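Local coordinates for methylmalonyl-CoA carboxyltransferase 12S subunit (Propionibacterium freudenreichii, PDB 1ON3), which catalyses the transfer of the carboxyl group of methylmalonyl-CoA to the biotin of the 1.3S subunit, as the hexameric core of transcarboxylase, at residues Glu121-Ala126 with Thr131-Phe136; Phe159-Leu164 with Val168-Ile173; Thr189-Met194 with Val354-Ser359. All blocks are in the same frame, centred on the assembly; numbering follows the deposited sequence. Where two conformers were deposited one is given.

Contact 1: Glu121-Ala126 with Thr131-Phe136; sequences ETMEQA and TPFLFF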
ATOM      1  N   GLU E 121      12.017 -20.017 -18.515  1.00 16.28           N
ATOM      2  CA  GLU E 121      11.390 -20.661 -17.369  1.00 13.59           C
ATOM      3  C   GLU E 121      12.350 -20.655 -16.183  1.00 13.54           C
ATOM      4  O   GLU E 121      11.939 -20.460 -15.039  1.00 11.16           O
ATOM      5  CB  GLU E 121      10.920 -22.075 -17.750  0.50 14.78           C
ATOM      6  CG  GLU E 121       9.446 -22.075 -18.191  0.50 14.37           C
ATOM      7  CD  GLU E 121       9.069 -23.220 -19.120  0.50 19.60           C
ATOM      8  OE1 GLU E 121       9.674 -24.312 -19.011  0.50 20.28           O
ATOM      9  OE2 GLU E 121       8.152 -23.024 -19.955  0.50 19.21           O
ATOM     10  N   THR E 122      13.637 -20.832 -16.457  1.00 11.07           N
ATOM     11  CA  THR E 122      14.638 -20.825 -15.394  1.00 12.49           C
ATOM     12  C   THR E 122      14.784 -19.419 -14.831  1.00 13.23           C
ATOM     13  O   THR E 122      14.973 -19.239 -13.636  1.00 10.16           O
ATOM     14  CB  THR E 122      16.003 -21.326 -15.907  1.00 13.30           C
ATOM     15  OG1 THR E 122      15.843 -22.645 -16.432  1.00 18.88           O
ATOM     16  CG2 THR E 122      17.017 -21.373 -14.777  1.00 13.05           C
ATOM     17  N   MET E 123      14.700 -18.419 -15.701  1.00 13.10           N
ATOM     18  CA  MET E 123      14.782 -17.026 -15.259  1.00  8.41           C
ATOM     19  C   MET E 123      13.562 -16.690 -14.391  1.00 11.47           C
ATOM     20  O   MET E 123      13.679 -15.984 -13.375  1.00 11.27           O
ATOM     21  CB  MET E 123      14.816 -16.105 -16.487  1.00  7.56           C
ATOM     22  CG  MET E 123      16.107 -16.218 -17.286  1.00  7.03           C
ATOM     23  SD  MET E 123      16.004 -15.300 -18.822  1.00 12.76           S
ATOM     24  CE  MET E 123      15.893 -13.591 -18.214  1.00 13.35           C
ATOM     25  N   GLU E 124      12.387 -17.173 -14.797  1.00 10.86           N
ATOM     26  CA  GLU E 124      11.167 -16.928 -14.023  1.00 12.69           C
ATOM     27  C   GLU E 124      11.290 -17.581 -12.655  1.00 13.42           C
ATOM     28  O   GLU E 124      10.744 -17.064 -11.683  1.00 14.20           O
ATOM     29  CB  GLU E 124       9.919 -17.482 -14.730  1.00 18.12           C
ATOM     30  CG  GLU E 124       9.551 -16.780 -16.048  1.00 15.39           C
ATOM     31  CD  GLU E 124       8.938 -15.387 -15.883  1.00 20.38           C
ATOM     32  OE1 GLU E 124       8.632 -14.767 -16.930  1.00 18.96           O
ATOM     33  OE2 GLU E 124       8.754 -14.904 -14.735  1.00 15.84           O
ATOM     34  N   GLN E 125      11.973 -18.721 -12.579  1.00 11.92           N
ATOM     35  CA  GLN E 125      12.160 -19.384 -11.290  1.00 13.84           C
ATOM     36  C   GLN E 125      13.123 -18.576 -10.415  1.00 11.46           C
ATOM     37  O   GLN E 125      12.957 -18.517  -9.196  1.00 12.15           O
ATOM     38  CB  GLN E 125      12.699 -20.808 -11.465  1.00 14.36           C
ATOM     39  CG  GLN E 125      11.843 -21.705 -12.357  1.00 23.99           C
ATOM     40  CD  GLN E 125      10.368 -21.677 -12.005  1.00 27.28           C
ATOM     41  OE1 GLN E 125       9.963 -22.140 -10.937  1.00 35.53           O
ATOM     42  NE2 GLN E 125       9.552 -21.130 -12.906  1.00 31.52           N
ATOM     43  N   ALA E 126      14.146 -17.978 -11.018  1.00 10.94           N
ATOM     44  CA  ALA E 126      15.075 -17.155 -10.236  1.00  9.84           C
ATOM     45  C   ALA E 126      14.304 -15.969  -9.651  1.00  7.74           C
ATOM     46  O   ALA E 126      14.511 -15.593  -8.498  1.00  7.76           O
ATOM     47  CB  ALA E 126      16.236 -16.635 -11.119  1.00 11.07           C
ATOM     48  N   THR E 131      16.476 -15.437  -6.524  1.00  9.31           N
ATOM     49  CA  THR E 131      17.890 -15.784  -6.573  1.00 10.70           C
ATOM     50  C   THR E 131      18.586 -15.228  -7.805  1.00 10.39           C
ATOM     51  O   THR E 131      17.944 -14.856  -8.801  1.00 10.46           O
ATOM     52  CB  THR E 131      18.143 -17.314  -6.613  1.00 18.68           C
ATOM     53  OG1 THR E 131      18.012 -17.767  -7.972  1.00 18.11           O
ATOM     54  CG2 THR E 131      17.148 -18.067  -5.714  1.00 15.55           C
ATOM     55  N   PRO E 132      19.919 -15.166  -7.752  1.00 10.57           N
ATOM     56  CA  PRO E 132      20.691 -14.667  -8.888  1.00 11.57           C
ATOM     57  C   PRO E 132      20.505 -15.628 -10.072  1.00 15.87           C
ATOM     58  O   PRO E 132      20.159 -16.805  -9.887  1.00 11.80           O
ATOM     59  CB  PRO E 132      22.119 -14.710  -8.371  1.00 14.02           C
ATOM     60  CG  PRO E 132      21.956 -14.389  -6.921  1.00 15.43           C
ATOM     61  CD  PRO E 132      20.743 -15.198  -6.525  1.00 12.43           C
ATOM     62  N   PHE E 133      20.735 -15.114 -11.278  1.00  8.93           N
ATOM     63  CA  PHE E 133      20.642 -15.900 -12.510  1.00  8.94           C
ATOM     64  C   PHE E 133      21.947 -15.749 -13.294  1.00 10.14           C
ATOM     65  O   PHE E 133      22.364 -14.627 -13.596  1.00  9.21           O
ATOM     66  CB  PHE E 133      19.495 -15.408 -13.391  1.00  8.78           C
ATOM     67  CG  PHE E 133      19.463 -16.059 -14.735  1.00 12.07           C
ATOM     68  CD1 PHE E 133      19.702 -15.321 -15.891  1.00 16.43           C
ATOM     69  CD2 PHE E 133      19.234 -17.417 -14.847  1.00 11.02           C
ATOM     70  CE1 PHE E 133      19.715 -15.945 -17.147  1.00 16.68           C
ATOM     71  CE2 PHE E 133      19.248 -18.048 -16.095  1.00 15.56           C
ATOM     72  CZ  PHE E 133      19.490 -17.305 -17.242  1.00 16.51           C
ATOM     73  N   LEU E 134      22.578 -16.871 -13.628  1.00  6.54           N
ATOM     74  CA  LEU E 134      23.839 -16.873 -14.376  1.00  9.64           C
ATOM     75  C   LEU E 134      23.631 -17.660 -15.675  1.00 11.95           C
ATOM     76  O   LEU E 134      22.960 -18.686 -15.687  1.00 12.66           O
ATOM     77  CB  LEU E 134      24.965 -17.488 -13.536  1.00 12.21           C
ATOM     78  CG  LEU E 134      25.272 -16.692 -12.251  1.00 14.93           C
ATOM     79  CD1 LEU E 134      24.596 -17.377 -11.070  1.00 18.28           C
ATOM     80  CD2 LEU E 134      26.771 -16.602 -12.015  1.00 11.46           C
ATOM     81  N   PHE E 135      24.217 -17.170 -16.761  1.00 10.21           N
ATOM     82  CA  PHE E 135      24.033 -17.782 -18.074  1.00 13.79           C
ATOM     83  C   PHE E 135      25.336 -17.840 -18.891  1.00 12.55           C
ATOM     84  O   PHE E 135      25.946 -16.811 -19.151  1.00 11.16           O
ATOM     85  CB  PHE E 135      22.976 -16.943 -18.813  1.00 12.34           C
ATOM     86  CG  PHE E 135      22.427 -17.563 -20.077  1.00 14.70           C
ATOM     87  CD1 PHE E 135      21.256 -17.061 -20.626  1.00 11.89           C
ATOM     88  CD2 PHE E 135      23.087 -18.598 -20.740  1.00 15.81           C
ATOM     89  CE1 PHE E 135      20.742 -17.575 -21.826  1.00 14.85           C
ATOM     90  CE2 PHE E 135      22.578 -19.119 -21.945  1.00 17.60           C
ATOM     91  CZ  PHE E 135      21.403 -18.601 -22.482  1.00 12.81           C
ATOM     92  N   PHE E 136      25.754 -19.050 -19.269  1.00 12.86           N
ATOM     93  CA  PHE E 136      26.943 -19.245 -20.115  1.00 13.02           C
ATOM     94  C   PHE E 136      26.434 -19.301 -21.563  1.00 12.85           C
ATOM     95  O   PHE E 136      25.666 -20.205 -21.932  1.00 11.03           O
ATOM     96  CB  PHE E 136      27.665 -20.568 -19.813  1.00 11.81           C
ATOM     97  CG  PHE E 136      28.432 -20.585 -18.509  1.00 12.25           C
ATOM     98  CD1 PHE E 136      27.827 -21.022 -17.337  1.00 12.49           C
ATOM     99  CD2 PHE E 136      29.781 -20.235 -18.476  1.00  9.59           C
ATOM    100  CE1 PHE E 136      28.563 -21.122 -16.146  1.00 12.23           C
ATOM    101  CE2 PHE E 136      30.521 -20.330 -17.300  1.00 14.16           C
ATOM    102  CZ  PHE E 136      29.910 -20.779 -16.129  1.00 12.86           C
TER
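Met123 and Phe133 carry the aromatic part of this contact. The Met123 CG methylene stands over one face of the Phe133 ring, 3.6 Å from the ring centroid and 15° off its normal, a CH-pi geometry displaced toward the rim at CZ and CE1. SD follows more obliquely, 4.7 Å from that centroid, which adds a Met-aromatic contact. With CG of Phe133 anti to the backbone N (chi1 173°), the ring extends along the helix flank to meet Met123.

Purely apolar touches are looser. Ala126 CB lies 4.2 Å from Phe133 CB, and Thr122 CG2 reaches Phe133 CE2 obliquely.

The polar term is one fairly straight backbone hydrogen bond, from Thr131 N to Ala126 O at 2.8 Å. It spans the turn between helix 113-129 and strand 133-139, the closing half of a beta-alpha-beta unit that starts at strand 95-102. The hydroxyl OG1 of Thr131 is hydrogen-bonded to His98 on that first strand.

The axes of helix segment 121-126 and strand segment 133-136 run roughly antiparallel (155°). The chemistry is consistent with mainly dispersive packing of helix on sheet over the Phe133 face, with one directional backbone bond across the turn.

Contact 2: Phe159-Leu164 with Val168-Ile173; sequences FANVKL and VPQIAI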
ATOM      1  N   PHE E 159      12.483  -9.905 -23.045  1.00  9.13           N
ATOM      2  CA  PHE E 159      11.468  -9.378 -22.144  1.00 11.59           C
ATOM      3  C   PHE E 159      11.719  -9.876 -20.720  1.00 11.38           C
ATOM      4  O   PHE E 159      11.529  -9.141 -19.755  1.00 10.59           O
ATOM      5  CB  PHE E 159      10.077  -9.802 -22.612  1.00 10.70           C
ATOM      6  CG  PHE E 159       8.954  -9.191 -21.816  1.00 11.45           C
ATOM      7  CD1 PHE E 159       8.464  -9.824 -20.677  1.00 12.33           C
ATOM      8  CD2 PHE E 159       8.390  -7.982 -22.209  1.00 10.80           C
ATOM      9  CE1 PHE E 159       7.418  -9.262 -19.933  1.00 15.73           C
ATOM     10  CE2 PHE E 159       7.344  -7.399 -21.481  1.00 16.96           C
ATOM     11  CZ  PHE E 159       6.855  -8.039 -20.338  1.00 16.10           C
ATOM     12  N   ALA E 160      12.152 -11.128 -20.598  1.00  9.89           N
ATOM     13  CA  ALA E 160      12.431 -11.721 -19.292  1.00 11.34           C
ATOM     14  C   ALA E 160      13.655 -11.059 -18.638  1.00  9.98           C
ATOM     15  O   ALA E 160      13.664 -10.823 -17.425  1.00 12.15           O
ATOM     16  CB  ALA E 160      12.650 -13.246 -19.439  1.00  5.86           C
ATOM     17  N   ASN E 161      14.681 -10.757 -19.433  1.00 12.34           N
ATOM     18  CA  ASN E 161      15.888 -10.103 -18.899  1.00  9.21           C
ATOM     19  C   ASN E 161      15.479  -8.771 -18.287  1.00  7.95           C
ATOM     20  O   ASN E 161      15.947  -8.407 -17.202  1.00 11.76           O
ATOM     21  CB  ASN E 161      16.927  -9.825 -20.001  1.00  9.53           C
ATOM     22  CG  ASN E 161      17.708 -11.056 -20.417  1.00 10.34           C
ATOM     23  OD1 ASN E 161      17.791 -11.357 -21.602  1.00  9.62           O
ATOM     24  ND2 ASN E 161      18.313 -11.758 -19.448  1.00  8.66           N
ATOM     25  N   VAL E 162      14.611  -8.046 -18.986  1.00  7.44           N
ATOM     26  CA  VAL E 162      14.145  -6.754 -18.507  1.00  8.56           C
ATOM     27  C   VAL E 162      13.261  -6.939 -17.275  1.00 12.42           C
ATOM     28  O   VAL E 162      13.323  -6.155 -16.331  1.00  9.95           O
ATOM     29  CB  VAL E 162      13.376  -5.988 -19.620  1.00  9.63           C
ATOM     30  CG1 VAL E 162      12.810  -4.664 -19.067  1.00 11.88           C
ATOM     31  CG2 VAL E 162      14.332  -5.691 -20.791  1.00 10.43           C
ATOM     32  N   LYS E 163      12.434  -7.978 -17.277  1.00  8.10           N
ATOM     33  CA  LYS E 163      11.568  -8.224 -16.127  1.00 10.83           C
ATOM     34  C   LYS E 163      12.429  -8.451 -14.865  1.00  8.43           C
ATOM     35  O   LYS E 163      12.135  -7.901 -13.806  1.00  9.66           O
ATOM     36  CB  LYS E 163      10.684  -9.447 -16.402  1.00 11.50           C
ATOM     37  CG  LYS E 163       9.645  -9.754 -15.337  1.00 11.83           C
ATOM     38  CD  LYS E 163       8.829 -10.978 -15.778  1.00 13.48           C
ATOM     39  CE  LYS E 163       7.713 -11.309 -14.799  1.00 15.87           C
ATOM     40  NZ  LYS E 163       7.060 -12.625 -15.134  1.00 16.68           N
ATOM     41  N   LEU E 164      13.498  -9.239 -14.992  1.00  8.58           N
ATOM     42  CA  LEU E 164      14.388  -9.524 -13.859  1.00 10.55           C
ATOM     43  C   LEU E 164      15.317  -8.357 -13.511  1.00 12.40           C
ATOM     44  O   LEU E 164      15.881  -8.303 -12.419  1.00  7.71           O
ATOM     45  CB  LEU E 164      15.265 -10.753 -14.146  1.00 11.09           C
ATOM     46  CG  LEU E 164      14.745 -12.158 -13.788  1.00 10.25           C
ATOM     47  CD1 LEU E 164      13.479 -12.498 -14.603  1.00  9.30           C
ATOM     48  CD2 LEU E 164      15.847 -13.181 -14.076  1.00  8.55           C
ATOM     49  N   VAL E 168      16.722  -9.403  -9.429  1.00 11.48           N
ATOM     50  CA  VAL E 168      17.734 -10.397  -9.063  1.00  9.97           C
ATOM     51  C   VAL E 168      18.937 -10.118  -9.967  1.00 11.84           C
ATOM     52  O   VAL E 168      18.765  -9.726 -11.113  1.00 13.16           O
ATOM     53  CB  VAL E 168      17.258 -11.868  -9.253  1.00 10.64           C
ATOM     54  CG1 VAL E 168      16.092 -12.160  -8.312  1.00  9.69           C
ATOM     55  CG2 VAL E 168      16.869 -12.125 -10.708  1.00  8.65           C
ATOM     56  N   PRO E 169      20.169 -10.289  -9.455  1.00 11.08           N
ATOM     57  CA  PRO E 169      21.352 -10.026 -10.282  1.00  9.07           C
ATOM     58  C   PRO E 169      21.424 -11.001 -11.447  1.00 12.61           C
ATOM     59  O   PRO E 169      21.087 -12.174 -11.289  1.00 11.26           O
ATOM     60  CB  PRO E 169      22.518 -10.227  -9.309  1.00 16.12           C
ATOM     61  CG  PRO E 169      21.898 -10.091  -7.950  1.00 15.68           C
ATOM     62  CD  PRO E 169      20.569 -10.767  -8.120  1.00  9.79           C
ATOM     63  N   GLN E 170      21.862 -10.510 -12.609  1.00  6.77           N
ATOM     64  CA  GLN E 170      21.984 -11.337 -13.807  1.00  4.68           C
ATOM     65  C   GLN E 170      23.395 -11.196 -14.357  1.00  7.32           C
ATOM     66  O   GLN E 170      23.836 -10.089 -14.678  1.00 11.30           O
ATOM     67  CB  GLN E 170      20.982 -10.894 -14.884  1.00  6.26           C
ATOM     68  CG  GLN E 170      19.526 -10.943 -14.482  1.00  9.10           C
ATOM     69  CD  GLN E 170      18.630 -10.450 -15.595  1.00  9.21           C
ATOM     70  OE1 GLN E 170      18.333 -11.192 -16.532  1.00 10.92           O
ATOM     71  NE2 GLN E 170      18.212  -9.181 -15.514  1.00  9.82           N
ATOM     72  N   ILE E 171      24.097 -12.324 -14.442  1.00  7.88           N
ATOM     73  CA  ILE E 171      25.474 -12.381 -14.915  1.00 10.30           C
ATOM     74  C   ILE E 171      25.584 -13.221 -16.195  1.00 11.92           C
ATOM     75  O   ILE E 171      25.167 -14.378 -16.238  1.00 13.99           O
ATOM     76  CB  ILE E 171      26.385 -12.993 -13.815  1.00 11.90           C
ATOM     77  CG1 ILE E 171      26.352 -12.091 -12.576  1.00 11.29           C
ATOM     78  CG2 ILE E 171      27.824 -13.151 -14.317  1.00 11.93           C
ATOM     79  CD1 ILE E 171      26.999 -12.713 -11.320  1.00 12.80           C
ATOM     80  N   ALA E 172      26.144 -12.627 -17.237  1.00 13.37           N
ATOM     81  CA  ALA E 172      26.310 -13.339 -18.488  1.00 11.36           C
ATOM     82  C   ALA E 172      27.778 -13.677 -18.682  1.00 13.32           C
ATOM     83  O   ALA E 172      28.655 -12.846 -18.426  1.00 14.14           O
ATOM     84  CB  ALA E 172      25.823 -12.483 -19.635  1.00  9.13           C
ATOM     85  N   ILE E 173      28.049 -14.901 -19.115  1.00  8.62           N
ATOM     86  CA  ILE E 173      29.423 -15.310 -19.400  1.00 12.74           C
ATOM     87  C   ILE E 173      29.444 -15.773 -20.855  1.00 13.36           C
ATOM     88  O   ILE E 173      28.820 -16.781 -21.190  1.00 12.42           O
ATOM     89  CB  ILE E 173      29.894 -16.490 -18.501  1.00 13.41           C
ATOM     90  CG1 ILE E 173      29.784 -16.122 -17.023  1.00 13.12           C
ATOM     91  CG2 ILE E 173      31.347 -16.829 -18.808  1.00 12.62           C
ATOM     92  CD1 ILE E 173      28.561 -16.714 -16.343  1.00 17.29           C
TER
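At the helix-to-strand turn of the beta-alpha-beta unit formed by strand 133-139, helix 147-164 and strand 170-175, the side chain of Gln170 is joined to Asn161 by two hydrogen bonds. Gln170 NE2 donates to the backbone oxygen Asn161 O over 2.9 Å, lying in the carbonyl plane on a lone pair. In return, Asn161 ND2 donates to Gln170 OE1 over 3.0 Å; this bond is nearly straight at the hydrogen (168°), although the donor is tilted from the plane of the Gln170 carbonyl. Asn161 thus meets both ends of one amide, through its backbone and its side chain, and the two amide planes lie 28° apart. Gln170 reaches Asn161 because its chain is extended beyond CG (chi2 178°). The other end of the Asn161 amide, OD1, is hydrogen-bonded to Ser185, so both ends of this buried group are engaged.

The unit belongs to the amino-terminal sheet of a carboxyltransferase assigned to the ClpP/crotonase clan, and its crossover helix packs against the parallel strands. At the end of that helix Val168 N donates to Leu164 O at 3.3 Å, a longer bond that spans the short turn. Leu164 packs between the turn and the amide: its CB lies 3.6 Å from Gln170 NE2, while CD2 packs on Val168 CG2 at 3.7 Å. Leu164 and Gln170 cross at about a right angle, which puts the leucine across the glutamine amide.

Beyond the pair, Met123 of helix 113-129 touches both Asn161 and Gln170. The same helix segment also meets a neighbouring subunit, whose Lys516 NZ is hydrogen-bonded to Lys163 O. The side chain of Asn161 is about 13 Å from bound methylmalonyl-CoA.

Contact 3: Thr189-Met194 with Val354-Ser359; sequences TDFIIM and VNFCDS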
ATOM      1  N   THR E 189      21.532  -8.065 -19.278  1.00 10.32           N
ATOM      2  CA  THR E 189      21.848  -8.623 -17.958  1.00  7.83           C
ATOM      3  C   THR E 189      22.664  -7.521 -17.287  1.00 12.23           C
ATOM      4  O   THR E 189      22.828  -6.446 -17.859  1.00  7.82           O
ATOM      5  CB  THR E 189      22.714  -9.913 -18.023  1.00 13.47           C
ATOM      6  OG1 THR E 189      24.000  -9.614 -18.597  1.00  9.30           O
ATOM      7  CG2 THR E 189      21.996 -11.012 -18.863  1.00 12.19           C
ATOM      8  N   ASP E 190      23.188  -7.761 -16.094  1.00  7.89           N
ATOM      9  CA  ASP E 190      23.949  -6.688 -15.443  1.00 10.98           C
ATOM     10  C   ASP E 190      25.435  -6.645 -15.752  1.00 10.90           C
ATOM     11  O   ASP E 190      26.000  -5.560 -15.918  1.00 13.67           O
ATOM     12  CB  ASP E 190      23.751  -6.757 -13.940  1.00  9.65           C
ATOM     13  CG  ASP E 190      22.299  -6.643 -13.557  1.00 10.56           C
ATOM     14  OD1 ASP E 190      21.792  -7.572 -12.906  1.00 11.56           O
ATOM     15  OD2 ASP E 190      21.667  -5.630 -13.926  1.00  9.91           O
ATOM     16  N   PHE E 191      26.069  -7.816 -15.799  1.00  7.86           N
ATOM     17  CA  PHE E 191      27.492  -7.908 -16.078  1.00  7.82           C
ATOM     18  C   PHE E 191      27.822  -8.944 -17.123  1.00 10.53           C
ATOM     19  O   PHE E 191      27.297 -10.055 -17.082  1.00 10.19           O
ATOM     20  CB  PHE E 191      28.277  -8.270 -14.819  1.00  9.75           C
ATOM     21  CG  PHE E 191      28.144  -7.262 -13.724  1.00  9.09           C
ATOM     22  CD1 PHE E 191      27.175  -7.409 -12.739  1.00 12.24           C
ATOM     23  CD2 PHE E 191      28.949  -6.140 -13.713  1.00  7.99           C
ATOM     24  CE1 PHE E 191      27.010  -6.431 -11.745  1.00 13.19           C
ATOM     25  CE2 PHE E 191      28.792  -5.163 -12.735  1.00  6.39           C
ATOM     26  CZ  PHE E 191      27.820  -5.311 -11.750  1.00 12.67           C
ATOM     27  N   ILE E 192      28.696  -8.576 -18.057  1.00 10.36           N
ATOM     28  CA  ILE E 192      29.136  -9.522 -19.077  1.00 10.28           C
ATOM     29  C   ILE E 192      30.604  -9.882 -18.862  1.00 14.65           C
ATOM     30  O   ILE E 192      31.456  -8.991 -18.832  1.00 14.41           O
ATOM     31  CB  ILE E 192      29.020  -8.952 -20.507  1.00  9.48           C
ATOM     32  CG1 ILE E 192      27.555  -8.659 -20.843  1.00 10.72           C
ATOM     33  CG2 ILE E 192      29.607  -9.966 -21.502  1.00 11.63           C
ATOM     34  CD1 ILE E 192      27.378  -7.947 -22.196  1.00 10.14           C
ATOM     35  N   ILE E 193      30.883 -11.179 -18.690  1.00 10.54           N
ATOM     36  CA  ILE E 193      32.247 -11.690 -18.541  1.00 12.63           C
ATOM     37  C   ILE E 193      32.474 -12.405 -19.861  1.00 10.71           C
ATOM     38  O   ILE E 193      31.700 -13.287 -20.216  1.00 15.53           O
ATOM     39  CB  ILE E 193      32.378 -12.739 -17.418  1.00  9.48           C
ATOM     40  CG1 ILE E 193      32.065 -12.099 -16.064  1.00  9.58           C
ATOM     41  CG2 ILE E 193      33.795 -13.294 -17.386  1.00  9.19           C
ATOM     42  CD1 ILE E 193      31.726 -13.133 -14.996  1.00 11.28           C
ATOM     43  N   MET E 194      33.524 -12.024 -20.577  1.00  9.43           N
ATOM     44  CA  MET E 194      33.819 -12.597 -21.883  1.00 12.87           C
ATOM     45  C   MET E 194      35.211 -13.225 -21.913  1.00 13.43           C
ATOM     46  O   MET E 194      36.186 -12.573 -21.541  1.00 14.20           O
ATOM     47  CB  MET E 194      33.722 -11.475 -22.918  1.00 16.09           C
ATOM     48  CG  MET E 194      33.467 -11.905 -24.316  1.00 19.44           C
ATOM     49  SD  MET E 194      33.068 -10.498 -25.382  1.00 16.18           S
ATOM     50  CE  MET E 194      33.446 -11.297 -26.956  1.00 16.84           C
ATOM     51  N   VAL E 354      26.708   3.066 -11.035  1.00 10.20           N
ATOM     52  CA  VAL E 354      25.902   3.722 -10.010  1.00  6.91           C
ATOM     53  C   VAL E 354      24.465   3.178 -10.005  1.00  9.72           C
ATOM     54  O   VAL E 354      23.937   2.853  -8.950  1.00  7.97           O
ATOM     55  CB  VAL E 354      25.871   5.256 -10.218  1.00  5.24           C
ATOM     56  CG1 VAL E 354      24.769   5.900  -9.360  1.00  8.47           C
ATOM     57  CG2 VAL E 354      27.243   5.862  -9.864  1.00  6.10           C
ATOM     58  N   ASN E 355      23.831   3.062 -11.172  1.00 11.77           N
ATOM     59  CA  ASN E 355      22.457   2.534 -11.208  1.00  9.65           C
ATOM     60  C   ASN E 355      22.402   1.102 -10.699  1.00  8.83           C
ATOM     61  O   ASN E 355      21.472   0.729  -9.976  1.00 12.44           O
ATOM     62  CB  ASN E 355      21.870   2.573 -12.625  1.00 16.44           C
ATOM     63  CG  ASN E 355      21.607   3.983 -13.106  1.00 27.92           C
ATOM     64  OD1 ASN E 355      21.249   4.861 -12.315  1.00 27.08           O
ATOM     65  ND2 ASN E 355      21.762   4.208 -14.413  1.00 23.49           N
ATOM     66  N   PHE E 356      23.395   0.293 -11.055  1.00 10.03           N
ATOM     67  CA  PHE E 356      23.393  -1.091 -10.590  1.00  8.38           C
ATOM     68  C   PHE E 356      23.504  -1.173  -9.061  1.00 11.35           C
ATOM     69  O   PHE E 356      22.727  -1.870  -8.409  1.00  9.53           O
ATOM     70  CB  PHE E 356      24.551  -1.892 -11.193  1.00  6.63           C
ATOM     71  CG  PHE E 356      24.620  -3.292 -10.673  1.00 10.63           C
ATOM     72  CD1 PHE E 356      23.761  -4.274 -11.177  1.00  9.32           C
ATOM     73  CD2 PHE E 356      25.438  -3.601  -9.583  1.00  7.28           C
ATOM     74  CE1 PHE E 356      23.711  -5.545 -10.591  1.00 10.71           C
ATOM     75  CE2 PHE E 356      25.391  -4.856  -8.993  1.00 10.26           C
ATOM     76  CZ  PHE E 356      24.522  -5.830  -9.499  1.00  9.60           C
ATOM     77  N   CYS E 357      24.491  -0.476  -8.501  1.00  7.64           N
ATOM     78  CA  CYS E 357      24.698  -0.488  -7.056  1.00  8.95           C
ATOM     79  C   CYS E 357      23.439  -0.024  -6.360  1.00 12.46           C
ATOM     80  O   CYS E 357      23.019  -0.629  -5.372  1.00  9.16           O
ATOM     81  CB  CYS E 357      25.889   0.397  -6.660  1.00  9.75           C
ATOM     82  SG  CYS E 357      27.505  -0.318  -7.108  1.00 10.86           S
ATOM     83  N   ASP E 358      22.818   1.031  -6.883  1.00  9.45           N
ATOM     84  CA  ASP E 358      21.594   1.524  -6.275  1.00 11.63           C
ATOM     85  C   ASP E 358      20.510   0.447  -6.297  1.00 11.63           C
ATOM     86  O   ASP E 358      19.831   0.231  -5.296  1.00  9.34           O
ATOM     87  CB  ASP E 358      21.080   2.778  -6.992  1.00 13.05           C
ATOM     88  CG  ASP E 358      19.869   3.384  -6.300  1.00 15.67           C
ATOM     89  OD1 ASP E 358      18.852   3.629  -6.982  1.00 11.92           O
ATOM     90  OD2 ASP E 358      19.930   3.611  -5.067  1.00 14.12           O
ATOM     91  N   SER E 359      20.346  -0.236  -7.434  1.00 10.52           N
ATOM     92  CA  SER E 359      19.330  -1.276  -7.541  1.00  9.43           C
ATOM     93  C   SER E 359      19.478  -2.367  -6.507  1.00  8.75           C
ATOM     94  O   SER E 359      18.479  -2.870  -5.994  1.00 11.20           O
ATOM     95  CB  SER E 359      19.356  -1.944  -8.918  1.00 13.60           C
ATOM     96  OG  SER E 359      18.747  -1.116  -9.877  1.00 20.10           O
TER
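Phe191 and Phe356 form a T-shaped (edge-to-face) aromatic pair where strand 191-195 of the amino-terminal sheet meets helix 344-359, which precedes strand 364-370 of the second sheet; the contact therefore joins the two halves of the chain. The edge of Phe191 points at the face of Phe356, with centroids 4.7 Å apart and planes at 75°. CE1 of Phe191 comes closest, 3.4 Å from Phe356 CZ and above the ring toward its rim. Phe356 reaches out from the helix with CG anti to the backbone N (chi1 177°).

Asp190 approaches the same ring at its edge: CG lies 3.5 Å from Phe356 CE1, and OD2 sits in the ring plane. The carboxylate is turned 61° from the ring, and the slightly positive ring hydrogens may favour this approach. A leucine in place of Phe356 would probably leave the Phe191 edge without an aromatic face and open a gap beside the Asp190 carboxylate.

In the second shell, His235 meets Phe191 edge-to-face and Phe360 meets the Phe356 ring at an inclined angle. Gln170 N holds Asp190 OD1 from the adjacent strand. Asn520 of a neighbouring subunit bridges both segments: its ND2 is hydrogen-bonded to Asp190 OD2, and its OD1 to Ser359 OG.

The contacts follow one another along the chain, and all three reach the amino-terminal sheet, at strands 133-139, 170-175 and 191-195, which lie side by side in that order. The centres of contacts 1 and 2 are about 7 Å apart; they touch through a Glu124-Lys163 salt bridge and a probable Phe135 O to Ile173 N strand bond. The centres of contacts 2 and 3 are about 10 Å apart, linked by a probable hydrogen bond between Ala172 O and Ile193 N; those of contacts 1 and 3 are about 15 Å apart, without touching. Contacts 1 and 2 close successive beta-alpha-beta units, whereas contact 3 crosses to the second half of this duplicated chain. Contacts 2 and 3 also meet the same neighbouring subunit, so this region probably contributes to a hexamer interface.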